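Local coordinates for protein cystathionine gamma-synthase (Xanthomonas oryzae pv. oryzae KACC 10331, PDB 6LD7) that probably makes cystathionine with pyridoxal 5'-phosphate as cofactor, in the trans-sulfuration route to methionine, at residues A274-G279 and I385-G390; E268-I273 and V286-L291; A324-L329 and G369-S374. The protein carries 1 engineered substitution. All coordinates share one frame; numbering follows the deposited sequence.

Contact 1: A274-G279 and I385-G390; sequences AELLDG and IDLRAG
L276 and R388 mark where the two backbones come nearest, with 8.3 Å between their CA atoms; at that spacing only side chains bridge the gap. The segment 385-390 is helical throughout and belongs to helix 380-396. Residues 274-277 form the last turn of helix 259-277, and D278 and G279 lie beyond it: the backbone bond from D278 N to A274 O (2.9 Å) still has the helical pattern, but D278 itself leaves helical angles and G279 follows with positive phi (76°), turning the chain out of the helix. L276 thus reaches across from the closing turn.

Its side chain does so with both methyl groups. CG stands anti to the backbone N (chi1 167°), and the fork then splits between two consecutive residues of the partner helix. L276 CD2 rests 3.9 Å from L387 CB, and L276 CD1 lies 4.0 Å from R388 CG, on the stem of the arginine.

This is helix-to-helix packing in the smaller, C-terminal domain of a fold type I PLP enzyme, where helices 259-277 and 380-396 lie side by side on one face of the five-stranded sheet. L384, one turn before R388, also touches L276, while L277 turns to F313 of the sheet and L391 of helix 380-396.

The contact passes from interior to surface within one turn. L387 is buried, and F332 packs on it as well. R388 is exposed; its chain, extended from CG to NE, passes L276 at a slant, and L276 CD1 also lies 4.0 Å from R388 NE, oblique to the guanidinium. Next to them D386 takes backbone N-H groups on both carboxylate oxygens, R330 N on OD1 and Y331 N on OD2, which ties helix 380-396 to the loop there.

Contact 2: E268-I273 and V286-L291; sequences ENADAI and VYFPGL
A270 and D271, neighbours on helix 259-277, both meet the far end of the F288 ring, one with a methyl group and the other with a carboxylate oxygen. The apolar part is the A270 methyl: CB sits 4.1 Å from F288 CZ and about as far from CE1, at an oblique position to the ring. F288 gets there because its CG stands anti to the backbone N (chi1 -178°), which points the ring at the helix, with CZ foremost.

The polar part is an approach of D271 to the ring edge. D271 OD1 lies in the ring plane, 3.8 Å from F288 CZ and 3.9 Å from CE2, and the carboxylate plane is turned 63° from that of the ring. A negatively charged oxygen placed there would face the slightly positive ring hydrogens instead of the pi cloud, so the pairing is probably mildly favourable. D271 is exposed while F288 is buried, which puts the contact where the interior meets solvent. Further along this helix, E268 forms a salt bridge with R264 of the second subunit.

Backbone interactions hold the phenylalanine from its own side. F288 to L291 form a type I beta turn, closed by L291 N to F288 O at 3.2 Å, and the turn folds G290 back over the ring: its N lies 3.5 Å above the plane of the F288 ring, offset toward the rim. G290 is also where the chain comes nearest the helix, its CA 7.2 Å from D271 CA.

The turn follows directly on 283-287, one of the two edge strands of the C-terminal sheet within this chain, where Y287 pairs with S312. M311 of strand 310-315 touches both A270 and F288, filling in between helix and sheet, and I273 of the same helix faces L384 and L387 of helix 380-396.

Contact 3: A324-L329 and G369-S374; sequences AFVDGL and GLLRLS
F325 and V326 of helix 319-327 meet L371 of strand 370-374 in a purely apolar helix-on-strand contact, buried within the C-terminal domain. The strand is the middle one of the five-stranded sheet, lying between 310-315 and 344-346, and the helix covers it from a distance: the nearest CA pair, V326 and L371, is 9.4 Å apart. L371 fills that space together with F325 and V326.

L371 does the reaching from the sheet. Its CG is placed anti to the carbonyl carbon (chi1 -71°), and each methyl of its fork finds a different partner. L371 CD1 comes 3.9 Å from F325 CD1, obliquely to the ring, while L371 CD2 approaches V326 CG2 at 4.1 Å. Toward F325 the two side chains slide past each other in opposite directions; toward V326 they cross at a slant.

On the helix, F325 has its CG anti to the backbone N (chi1 -179°), which lays the ring over the sheet instead of pointing it at the strand, with its CD1 corner facing L371. There it meets more than L371: L315 and I345 from the two adjoining strands touch it, and so do L387 and L391 from helix 380-396. The ring is therefore wedged between the sheet and that helix. The peptide oxygen of F325 also accepts a hydrogen bond from R393 NH1, a second link between the two helices.

Alternation along the strand divides the residues between the two sides of the sheet. L371 and L373 serve the helical side, whereas L370 and R372 touch S312 from the other. Helices stacked on one face of a small, largely antiparallel sheet are the build of the C-terminal domain in trans-sulfuration enzymes of the fold type I class.

Overall arrangement
All three contacts lie in the C-terminal domain, on the same side of the chain's centre. Contact 1 is central: its centre is about 11 Å from those of contacts 2 and 3, which stand about 16 Å apart. It shares helix 259-277 with contact 2, and its helix 380-396 follows strand 370-374 of contact 3 in the chain. Along the sequence contacts 1 and 2 interlock, while contact 3 is nested within the loop that contact 1 closes. L387 links them physically, its CD1 on I273 and its CD2 on F325. Together they pack helices 259-277 and 319-327, with helix 380-396 touching both, against the five-stranded sheet, largely through apolar side chains.

Contact 1: A274-G279 and I385-G390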
ATOM      1  N   ALA C 274     -34.077   3.243 -15.171  1.00 29.11           N
ATOM      2  CA  ALA C 274     -35.095   2.276 -15.671  1.00 31.91           C
ATOM      3  C   ALA C 274     -36.378   3.026 -16.062  1.00 33.08           C
ATOM      4  O   ALA C 274     -36.951   2.716 -17.116  1.00 35.25           O
ATOM      5  CB  ALA C 274     -35.386   1.203 -14.643  1.00 32.43           C
ATOM      6  N   GLU C 275     -36.835   3.965 -15.253  1.00 34.98           N
ATOM      7  CA  GLU C 275     -37.956   4.852 -15.665  1.00 38.91           C
ATOM      8  C   GLU C 275     -37.648   5.540 -17.020  1.00 38.87           C
ATOM      9  O   GLU C 275     -38.581   5.689 -17.792  1.00 34.23           O
ATOM     10  CB  GLU C 275     -38.238   5.980 -14.659  1.00 46.25           C
ATOM     11  CG  GLU C 275     -39.282   5.674 -13.624  1.00 65.52           C
ATOM     12  CD  GLU C 275     -40.559   6.489 -13.741  1.00 74.18           C
ATOM     13  OE1 GLU C 275     -41.093   6.542 -14.845  1.00 74.69           O
ATOM     14  OE2 GLU C 275     -40.996   7.103 -12.711  1.00 97.68           O
ATOM     15  N   LEU C 276     -36.466   6.129 -17.261  1.00 33.22           N
ATOM     16  CA  LEU C 276     -36.229   6.835 -18.562  1.00 32.31           C
ATOM     17  C   LEU C 276     -36.269   5.803 -19.702  1.00 33.25           C
ATOM     18  O   LEU C 276     -36.860   6.057 -20.744  1.00 35.59           O
ATOM     19  CB  LEU C 276     -34.862   7.492 -18.520  1.00 33.91           C
ATOM     20  CG  LEU C 276     -34.337   7.980 -19.867  1.00 35.71           C
ATOM     21  CD1 LEU C 276     -35.054   9.309 -20.223  1.00 35.00           C
ATOM     22  CD2 LEU C 276     -32.827   8.186 -19.816  1.00 34.02           C
ATOM     23  N   LEU C 277     -35.655   4.633 -19.523  1.00 31.10           N
ATOM     24  CA  LEU C 277     -35.409   3.712 -20.658  1.00 30.19           C
ATOM     25  C   LEU C 277     -36.705   2.939 -20.959  1.00 31.44           C
ATOM     26  O   LEU C 277     -36.989   2.686 -22.107  1.00 31.87           O
ATOM     27  CB  LEU C 277     -34.276   2.735 -20.344  1.00 30.67           C
ATOM     28  CG  LEU C 277     -32.898   3.355 -20.176  1.00 32.56           C
ATOM     29  CD1 LEU C 277     -31.913   2.265 -19.880  1.00 36.06           C
ATOM     30  CD2 LEU C 277     -32.452   4.152 -21.398  1.00 37.71           C
ATOM     31  N   ASP C 278     -37.478   2.578 -19.971  1.00 32.10           N
ATOM     32  CA  ASP C 278     -38.649   1.713 -20.208  1.00 37.95           C
ATOM     33  C   ASP C 278     -39.745   2.491 -20.973  1.00 37.49           C
ATOM     34  O   ASP C 278     -40.251   3.449 -20.434  1.00 35.47           O
ATOM     35  CB  ASP C 278     -39.238   1.230 -18.891  1.00 35.74           C
ATOM     36  CG  ASP C 278     -40.378   0.235 -19.076  1.00 38.37           C
ATOM     37  OD1 ASP C 278     -40.289  -0.648 -19.950  1.00 37.64           O
ATOM     38  OD2 ASP C 278     -41.295   0.280 -18.279  1.00 40.06           O
ATOM     39  N   GLY C 279     -40.120   2.020 -22.148  1.00 39.99           N
ATOM     40  CA  GLY C 279     -41.070   2.701 -23.044  1.00 44.59           C
ATOM     41  C   GLY C 279     -40.460   3.891 -23.788  1.00 47.16           C
ATOM     42  O   GLY C 279     -41.172   4.477 -24.505  1.00 49.07           O
ATOM     43  N   ILE C 385     -29.017  12.984 -18.102  1.00 30.84           N
ATOM     44  CA  ILE C 385     -28.631  13.907 -19.216  1.00 33.60           C
ATOM     45  C   ILE C 385     -27.731  13.143 -20.202  1.00 35.86           C
ATOM     46  O   ILE C 385     -27.997  13.127 -21.438  1.00 37.92           O
ATOM     47  CB  ILE C 385     -27.907  15.120 -18.617  1.00 33.40           C
ATOM     48  CG1 ILE C 385     -28.898  16.042 -17.877  1.00 32.27           C
ATOM     49  CG2 ILE C 385     -27.104  15.844 -19.709  1.00 33.44           C
ATOM     50  CD1 ILE C 385     -28.154  17.075 -17.000  1.00 31.25           C
ATOM     51  N   ASP C 386     -26.758  12.404 -19.672  1.00 33.43           N
ATOM     52  CA  ASP C 386     -25.849  11.589 -20.521  1.00 33.08           C
ATOM     53  C   ASP C 386     -26.628  10.557 -21.330  1.00 31.39           C
ATOM     54  O   ASP C 386     -26.368  10.472 -22.573  1.00 29.55           O
ATOM     55  CB  ASP C 386     -24.770  10.934 -19.666  1.00 36.65           C
ATOM     56  CG  ASP C 386     -23.412  10.723 -20.340  1.00 39.80           C
ATOM     57  OD1 ASP C 386     -23.050  11.509 -21.279  1.00 39.78           O
ATOM     58  OD2 ASP C 386     -22.695   9.777 -19.886  1.00 39.28           O
ATOM     59  N   LEU C 387     -27.555   9.811 -20.719  1.00 31.29           N
ATOM     60  CA  LEU C 387     -28.314   8.791 -21.491  1.00 31.51           C
ATOM     61  C   LEU C 387     -29.272   9.424 -22.515  1.00 33.50           C
ATOM     62  O   LEU C 387     -29.400   8.879 -23.681  1.00 31.13           O
ATOM     63  CB  LEU C 387     -29.057   7.849 -20.558  1.00 33.22           C
ATOM     64  CG  LEU C 387     -28.174   6.998 -19.660  1.00 35.60           C
ATOM     65  CD1 LEU C 387     -29.006   6.363 -18.578  1.00 35.62           C
ATOM     66  CD2 LEU C 387     -27.414   5.938 -20.442  1.00 37.34           C
ATOM     67  N   ARG C 388     -30.014  10.461 -22.127  1.00 34.64           N
ATOM     68  CA  ARG C 388     -30.820  11.200 -23.129  1.00 34.35           C
ATOM     69  C   ARG C 388     -29.951  11.626 -24.305  1.00 32.79           C
ATOM     70  O   ARG C 388     -30.425  11.553 -25.399  1.00 32.23           O
ATOM     71  CB  ARG C 388     -31.447  12.476 -22.567  1.00 37.09           C
ATOM     72  CG  ARG C 388     -32.607  12.196 -21.629  1.00 38.76           C
ATOM     73  CD  ARG C 388     -33.335  13.520 -21.334  1.00 40.16           C
ATOM     74  NE  ARG C 388     -33.919  13.194 -20.092  1.00 49.40           N
ATOM     75  CZ  ARG C 388     -33.530  13.604 -18.880  1.00 42.05           C
ATOM     76  NH1 ARG C 388     -32.632  14.542 -18.665  1.00 42.60           N
ATOM     77  NH2 ARG C 388     -34.154  13.062 -17.875  1.00 47.54           N
ATOM     78  N   ALA C 389     -28.751  12.175 -24.128  1.00 34.66           N
ATOM     79  CA  ALA C 389     -27.984  12.646 -25.323  1.00 34.85           C
ATOM     80  C   ALA C 389     -27.512  11.402 -26.105  1.00 36.25           C
ATOM     81  O   ALA C 389     -27.487  11.405 -27.361  1.00 37.91           O
ATOM     82  CB  ALA C 389     -26.866  13.609 -24.931  1.00 35.30           C
ATOM     83  N   GLY C 390     -27.292  10.280 -25.431  1.00 32.09           N
ATOM     84  CA  GLY C 390     -26.945   9.037 -26.147  1.00 32.90           C
ATOM     85  C   GLY C 390     -28.139   8.535 -26.987  1.00 33.38           C
ATOM     86  O   GLY C 390     -27.953   8.179 -28.140  1.00 32.30           O
TER

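Contact 2: E268-I273 and V286-L291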
ATOM      1  N   GLU C 268     -31.145   4.020  -6.182  1.00 27.36           N
ATOM      2  CA  GLU C 268     -31.879   5.268  -6.534  1.00 28.85           C
ATOM      3  C   GLU C 268     -31.599   5.623  -7.998  1.00 26.07           C
ATOM      4  O   GLU C 268     -32.531   5.864  -8.761  1.00 24.62           O
ATOM      5  CB  GLU C 268     -31.465   6.402  -5.610  1.00 29.23           C
ATOM      6  CG  GLU C 268     -32.204   7.662  -5.921  1.00 36.62           C
ATOM      7  CD  GLU C 268     -31.822   8.942  -5.150  1.00 43.42           C
ATOM      8  OE1 GLU C 268     -32.159  10.076  -5.617  1.00 45.48           O
ATOM      9  OE2 GLU C 268     -31.270   8.825  -4.062  1.00 43.56           O
ATOM     10  N   ASN C 269     -30.350   5.533  -8.419  1.00 26.08           N
ATOM     11  CA  ASN C 269     -29.974   5.872  -9.810  1.00 24.74           C
ATOM     12  C   ASN C 269     -30.594   4.865 -10.778  1.00 24.85           C
ATOM     13  O   ASN C 269     -31.130   5.275 -11.811  1.00 23.39           O
ATOM     14  CB  ASN C 269     -28.461   5.915  -9.988  1.00 26.59           C
ATOM     15  CG  ASN C 269     -27.873   7.154  -9.349  1.00 25.89           C
ATOM     16  OD1 ASN C 269     -28.604   8.135  -9.064  1.00 27.87           O
ATOM     17  ND2 ASN C 269     -26.554   7.145  -9.208  1.00 23.10           N
ATOM     18  N   ALA C 270     -30.554   3.583 -10.451  1.00 25.07           N
ATOM     19  CA  ALA C 270     -31.065   2.531 -11.342  1.00 28.18           C
ATOM     20  C   ALA C 270     -32.584   2.668 -11.526  1.00 25.21           C
ATOM     21  O   ALA C 270     -33.043   2.567 -12.672  1.00 24.59           O
ATOM     22  CB  ALA C 270     -30.713   1.167 -10.795  1.00 28.83           C
ATOM     23  N   ASP C 271     -33.323   2.882 -10.448  1.00 25.43           N
ATOM     24  CA  ASP C 271     -34.800   3.157 -10.517  1.00 28.21           C
ATOM     25  C   ASP C 271     -35.068   4.353 -11.447  1.00 29.19           C
ATOM     26  O   ASP C 271     -35.934   4.219 -12.322  1.00 27.70           O
ATOM     27  CB  ASP C 271     -35.385   3.432  -9.135  1.00 28.76           C
ATOM     28  CG  ASP C 271     -35.330   2.193  -8.243  1.00 33.31           C
ATOM     29  OD1 ASP C 271     -34.913   1.100  -8.741  1.00 36.59           O
ATOM     30  OD2 ASP C 271     -35.583   2.326  -7.009  1.00 43.43           O
ATOM     31  N   ALA C 272     -34.255   5.415 -11.369  1.00 25.62           N
ATOM     32  CA  ALA C 272     -34.470   6.581 -12.258  1.00 26.52           C
ATOM     33  C   ALA C 272     -34.111   6.217 -13.695  1.00 29.02           C
ATOM     34  O   ALA C 272     -34.812   6.604 -14.567  1.00 28.46           O
ATOM     35  CB  ALA C 272     -33.695   7.739 -11.761  1.00 27.92           C
ATOM     36  N   ILE C 273     -33.086   5.386 -13.933  1.00 28.66           N
ATOM     37  CA  ILE C 273     -32.635   5.165 -15.297  1.00 26.32           C
ATOM     38  C   ILE C 273     -33.639   4.231 -15.917  1.00 26.87           C
ATOM     39  O   ILE C 273     -33.956   4.375 -17.137  1.00 25.64           O
ATOM     40  CB  ILE C 273     -31.179   4.655 -15.320  1.00 26.24           C
ATOM     41  CG1 ILE C 273     -30.258   5.833 -15.020  1.00 28.56           C
ATOM     42  CG2 ILE C 273     -30.858   4.028 -16.639  1.00 26.68           C
ATOM     43  CD1 ILE C 273     -28.867   5.477 -14.595  1.00 30.99           C
ATOM     44  N   VAL C 286     -36.219  -3.487 -21.880  1.00 31.67           N
ATOM     45  CA  VAL C 286     -35.366  -3.240 -20.705  1.00 31.68           C
ATOM     46  C   VAL C 286     -35.353  -4.517 -19.883  1.00 31.53           C
ATOM     47  O   VAL C 286     -36.431  -5.082 -19.678  1.00 33.33           O
ATOM     48  CB  VAL C 286     -35.864  -2.073 -19.870  1.00 30.40           C
ATOM     49  CG1 VAL C 286     -34.902  -1.827 -18.701  1.00 29.70           C
ATOM     50  CG2 VAL C 286     -35.962  -0.842 -20.706  1.00 33.58           C
ATOM     51  N   TYR C 287     -34.176  -4.905 -19.421  1.00 26.90           N
ATOM     52  CA  TYR C 287     -33.979  -6.103 -18.593  1.00 28.40           C
ATOM     53  C   TYR C 287     -33.576  -5.582 -17.220  1.00 28.09           C
ATOM     54  O   TYR C 287     -32.445  -5.124 -17.063  1.00 27.42           O
ATOM     55  CB  TYR C 287     -32.946  -7.036 -19.240  1.00 28.20           C
ATOM     56  CG  TYR C 287     -33.320  -7.567 -20.598  1.00 28.99           C
ATOM     57  CD1 TYR C 287     -34.179  -8.656 -20.754  1.00 31.69           C
ATOM     58  CD2 TYR C 287     -32.860  -6.924 -21.738  1.00 29.51           C
ATOM     59  CE1 TYR C 287     -34.578  -9.087 -22.025  1.00 34.06           C
ATOM     60  CE2 TYR C 287     -33.217  -7.338 -22.997  1.00 30.23           C
ATOM     61  CZ  TYR C 287     -34.057  -8.433 -23.144  1.00 35.35           C
ATOM     62  OH  TYR C 287     -34.295  -8.814 -24.429  1.00 34.23           O
ATOM     63  N   PHE C 288     -34.516  -5.528 -16.309  1.00 28.08           N
ATOM     64  CA  PHE C 288     -34.311  -4.941 -14.956  1.00 29.73           C
ATOM     65  C   PHE C 288     -35.375  -5.485 -14.016  1.00 29.58           C
ATOM     66  O   PHE C 288     -36.543  -5.289 -14.257  1.00 28.86           O
ATOM     67  CB  PHE C 288     -34.397  -3.421 -14.926  1.00 28.07           C
ATOM     68  CG  PHE C 288     -34.134  -2.812 -13.569  1.00 27.77           C
ATOM     69  CD1 PHE C 288     -32.938  -3.022 -12.919  1.00 28.67           C
ATOM     70  CD2 PHE C 288     -35.082  -1.988 -12.956  1.00 27.40           C
ATOM     71  CE1 PHE C 288     -32.691  -2.408 -11.691  1.00 30.07           C
ATOM     72  CE2 PHE C 288     -34.839  -1.391 -11.729  1.00 27.96           C
ATOM     73  CZ  PHE C 288     -33.655  -1.605 -11.091  1.00 30.61           C
ATOM     74  N   PRO C 289     -34.974  -6.140 -12.925  1.00 30.24           N
ATOM     75  CA  PRO C 289     -35.928  -6.842 -12.089  1.00 30.14           C
ATOM     76  C   PRO C 289     -36.915  -5.893 -11.377  1.00 32.32           C
ATOM     77  O   PRO C 289     -37.916  -6.362 -10.899  1.00 32.70           O
ATOM     78  CB  PRO C 289     -35.032  -7.579 -11.105  1.00 29.76           C
ATOM     79  CG  PRO C 289     -33.703  -7.759 -11.870  1.00 33.68           C
ATOM     80  CD  PRO C 289     -33.555  -6.435 -12.586  1.00 31.75           C
ATOM     81  N   GLY C 290     -36.565  -4.622 -11.275  1.00 30.25           N
ATOM     82  CA  GLY C 290     -37.427  -3.560 -10.729  1.00 30.57           C
ATOM     83  C   GLY C 290     -38.718  -3.302 -11.488  1.00 29.58           C
ATOM     84  O   GLY C 290     -39.577  -2.678 -10.942  1.00 27.14           O
ATOM     85  N   LEU C 291     -38.770  -3.598 -12.773  1.00 31.16           N
ATOM     86  CA  LEU C 291     -39.884  -3.266 -13.644  1.00 31.46           C
ATOM     87  C   LEU C 291     -40.909  -4.369 -13.462  1.00 31.21           C
ATOM     88  O   LEU C 291     -40.563  -5.576 -13.517  1.00 29.94           O
ATOM     89  CB  LEU C 291     -39.368  -3.210 -15.083  1.00 33.34           C
ATOM     90  CG  LEU C 291     -38.472  -2.018 -15.403  1.00 33.94           C
ATOM     91  CD1 LEU C 291     -37.977  -2.156 -16.832  1.00 37.43           C
ATOM     92  CD2 LEU C 291     -39.226  -0.691 -15.149  1.00 35.24           C
TER

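Contact 3: A324-L329 and G369-S374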
ATOM      1  N   ALA C 324     -23.183   5.184 -32.297  1.00 35.18           N
ATOM      2  CA  ALA C 324     -23.490   6.619 -32.049  1.00 37.50           C
ATOM      3  C   ALA C 324     -23.805   6.829 -30.536  1.00 38.81           C
ATOM      4  O   ALA C 324     -23.326   7.799 -29.932  1.00 36.78           O
ATOM      5  CB  ALA C 324     -24.627   7.046 -32.918  1.00 36.68           C
ATOM      6  N   PHE C 325     -24.571   5.922 -29.918  1.00 38.36           N
ATOM      7  CA  PHE C 325     -24.985   6.055 -28.498  1.00 37.05           C
ATOM      8  C   PHE C 325     -23.709   6.176 -27.648  1.00 37.56           C
ATOM      9  O   PHE C 325     -23.515   7.093 -26.869  1.00 35.32           O
ATOM     10  CB  PHE C 325     -25.856   4.865 -28.105  1.00 36.76           C
ATOM     11  CG  PHE C 325     -26.357   4.887 -26.685  1.00 36.03           C
ATOM     12  CD1 PHE C 325     -25.559   4.488 -25.640  1.00 35.85           C
ATOM     13  CD2 PHE C 325     -27.645   5.321 -26.393  1.00 36.13           C
ATOM     14  CE1 PHE C 325     -26.033   4.565 -24.332  1.00 37.06           C
ATOM     15  CE2 PHE C 325     -28.099   5.386 -25.090  1.00 34.59           C
ATOM     16  CZ  PHE C 325     -27.299   5.012 -24.058  1.00 32.90           C
ATOM     17  N   VAL C 326     -22.818   5.199 -27.798  1.00 34.19           N
ATOM     18  CA  VAL C 326     -21.623   4.983 -26.961  1.00 39.10           C
ATOM     19  C   VAL C 326     -20.622   6.088 -27.254  1.00 40.29           C
ATOM     20  O   VAL C 326     -19.919   6.484 -26.356  1.00 35.78           O
ATOM     21  CB  VAL C 326     -21.126   3.559 -27.283  1.00 40.87           C
ATOM     22  CG1 VAL C 326     -19.695   3.346 -27.000  1.00 42.72           C
ATOM     23  CG2 VAL C 326     -22.006   2.556 -26.567  1.00 40.83           C
ATOM     24  N   ASP C 327     -20.657   6.645 -28.451  1.00 44.52           N
ATOM     25  CA  ASP C 327     -19.615   7.589 -28.897  1.00 50.46           C
ATOM     26  C   ASP C 327     -19.479   8.719 -27.879  1.00 50.25           C
ATOM     27  O   ASP C 327     -18.505   8.702 -27.167  1.00 73.90           O
ATOM     28  CB  ASP C 327     -19.857   8.114 -30.310  1.00 63.52           C
ATOM     29  CG  ASP C 327     -18.645   8.819 -30.890  1.00 58.68           C
ATOM     30  OD1 ASP C 327     -17.687   8.985 -30.151  1.00 58.90           O
ATOM     31  OD2 ASP C 327     -18.685   9.187 -32.074  1.00 69.08           O
ATOM     32  N   GLY C 328     -20.308   9.717 -27.761  1.00 44.43           N
ATOM     33  CA  GLY C 328     -19.881  10.710 -26.722  1.00 40.94           C
ATOM     34  C   GLY C 328     -20.401  10.566 -25.269  1.00 43.35           C
ATOM     35  O   GLY C 328     -20.555  11.610 -24.610  1.00 41.25           O
ATOM     36  N   LEU C 329     -20.554   9.379 -24.671  1.00 36.85           N
ATOM     37  CA  LEU C 329     -20.994   9.250 -23.262  1.00 34.50           C
ATOM     38  C   LEU C 329     -19.951   9.883 -22.346  1.00 36.78           C
ATOM     39  O   LEU C 329     -18.765   9.569 -22.511  1.00 37.81           O
ATOM     40  CB  LEU C 329     -21.136   7.765 -22.952  1.00 37.37           C
ATOM     41  CG  LEU C 329     -22.360   7.105 -23.578  1.00 34.59           C
ATOM     42  CD1 LEU C 329     -22.313   5.624 -23.294  1.00 36.75           C
ATOM     43  CD2 LEU C 329     -23.646   7.714 -23.057  1.00 35.03           C
ATOM     44  N   GLY C 369     -28.021  -5.066 -30.619  1.00 32.62           N
ATOM     45  CA  GLY C 369     -28.545  -3.831 -30.026  1.00 33.02           C
ATOM     46  C   GLY C 369     -28.453  -3.832 -28.484  1.00 34.07           C
ATOM     47  O   GLY C 369     -28.803  -2.754 -27.900  1.00 32.05           O
ATOM     48  N   LEU C 370     -28.011  -4.932 -27.824  1.00 30.18           N
ATOM     49  CA  LEU C 370     -28.090  -5.007 -26.348  1.00 27.87           C
ATOM     50  C   LEU C 370     -26.927  -4.240 -25.721  1.00 29.55           C
ATOM     51  O   LEU C 370     -25.758  -4.406 -26.154  1.00 29.10           O
ATOM     52  CB  LEU C 370     -28.102  -6.453 -25.886  1.00 27.53           C
ATOM     53  CG  LEU C 370     -28.315  -6.617 -24.379  1.00 28.54           C
ATOM     54  CD1 LEU C 370     -29.757  -6.301 -24.014  1.00 32.33           C
ATOM     55  CD2 LEU C 370     -27.992  -8.001 -23.945  1.00 31.79           C
ATOM     56  N   LEU C 371     -27.231  -3.354 -24.782  1.00 29.23           N
ATOM     57  CA  LEU C 371     -26.217  -2.647 -23.963  1.00 27.49           C
ATOM     58  C   LEU C 371     -26.488  -2.959 -22.500  1.00 29.99           C
ATOM     59  O   LEU C 371     -27.669  -3.066 -22.120  1.00 32.72           O
ATOM     60  CB  LEU C 371     -26.273  -1.141 -24.245  1.00 30.34           C
ATOM     61  CG  LEU C 371     -25.748  -0.716 -25.622  1.00 32.30           C
ATOM     62  CD1 LEU C 371     -26.200   0.683 -25.978  1.00 34.15           C
ATOM     63  CD2 LEU C 371     -24.234  -0.786 -25.649  1.00 32.31           C
ATOM     64  N   ARG C 372     -25.418  -3.178 -21.743  1.00 28.48           N
ATOM     65  CA  ARG C 372     -25.438  -3.429 -20.293  1.00 27.99           C
ATOM     66  C   ARG C 372     -24.865  -2.233 -19.547  1.00 26.95           C
ATOM     67  O   ARG C 372     -23.779  -1.767 -19.881  1.00 27.64           O
ATOM     68  CB  ARG C 372     -24.703  -4.716 -19.968  1.00 29.14           C
ATOM     69  CG  ARG C 372     -24.875  -5.116 -18.519  1.00 29.63           C
ATOM     70  CD  ARG C 372     -23.933  -6.269 -18.193  1.00 30.06           C
ATOM     71  NE  ARG C 372     -22.569  -5.754 -18.046  1.00 30.34           N
ATOM     72  CZ  ARG C 372     -21.509  -6.538 -17.914  1.00 33.12           C
ATOM     73  NH1 ARG C 372     -21.691  -7.831 -17.803  1.00 30.85           N
ATOM     74  NH2 ARG C 372     -20.313  -6.012 -17.717  1.00 33.42           N
ATOM     75  N   LEU C 373     -25.623  -1.777 -18.552  1.00 27.49           N
ATOM     76  CA  LEU C 373     -25.210  -0.728 -17.651  1.00 28.60           C
ATOM     77  C   LEU C 373     -24.897  -1.306 -16.301  1.00 27.94           C
ATOM     78  O   LEU C 373     -25.748  -1.966 -15.724  1.00 26.21           O
ATOM     79  CB  LEU C 373     -26.338   0.299 -17.493  1.00 30.06           C
ATOM     80  CG  LEU C 373     -26.806   0.949 -18.755  1.00 28.72           C
ATOM     81  CD1 LEU C 373     -27.897   1.970 -18.441  1.00 33.74           C
ATOM     82  CD2 LEU C 373     -25.686   1.636 -19.485  1.00 27.98           C
ATOM     83  N   SER C 374     -23.775  -0.834 -15.759  1.00 27.47           N
ATOM     84  CA  SER C 374     -23.447  -0.960 -14.323  1.00 27.79           C
ATOM     85  C   SER C 374     -23.555   0.453 -13.759  1.00 26.39           C
ATOM     86  O   SER C 374     -22.684   1.279 -14.029  1.00 27.56           O
ATOM     87  CB  SER C 374     -22.096  -1.555 -14.079  1.00 27.51           C
ATOM     88  OG  SER C 374     -21.754  -1.478 -12.690  1.00 27.17           O
TER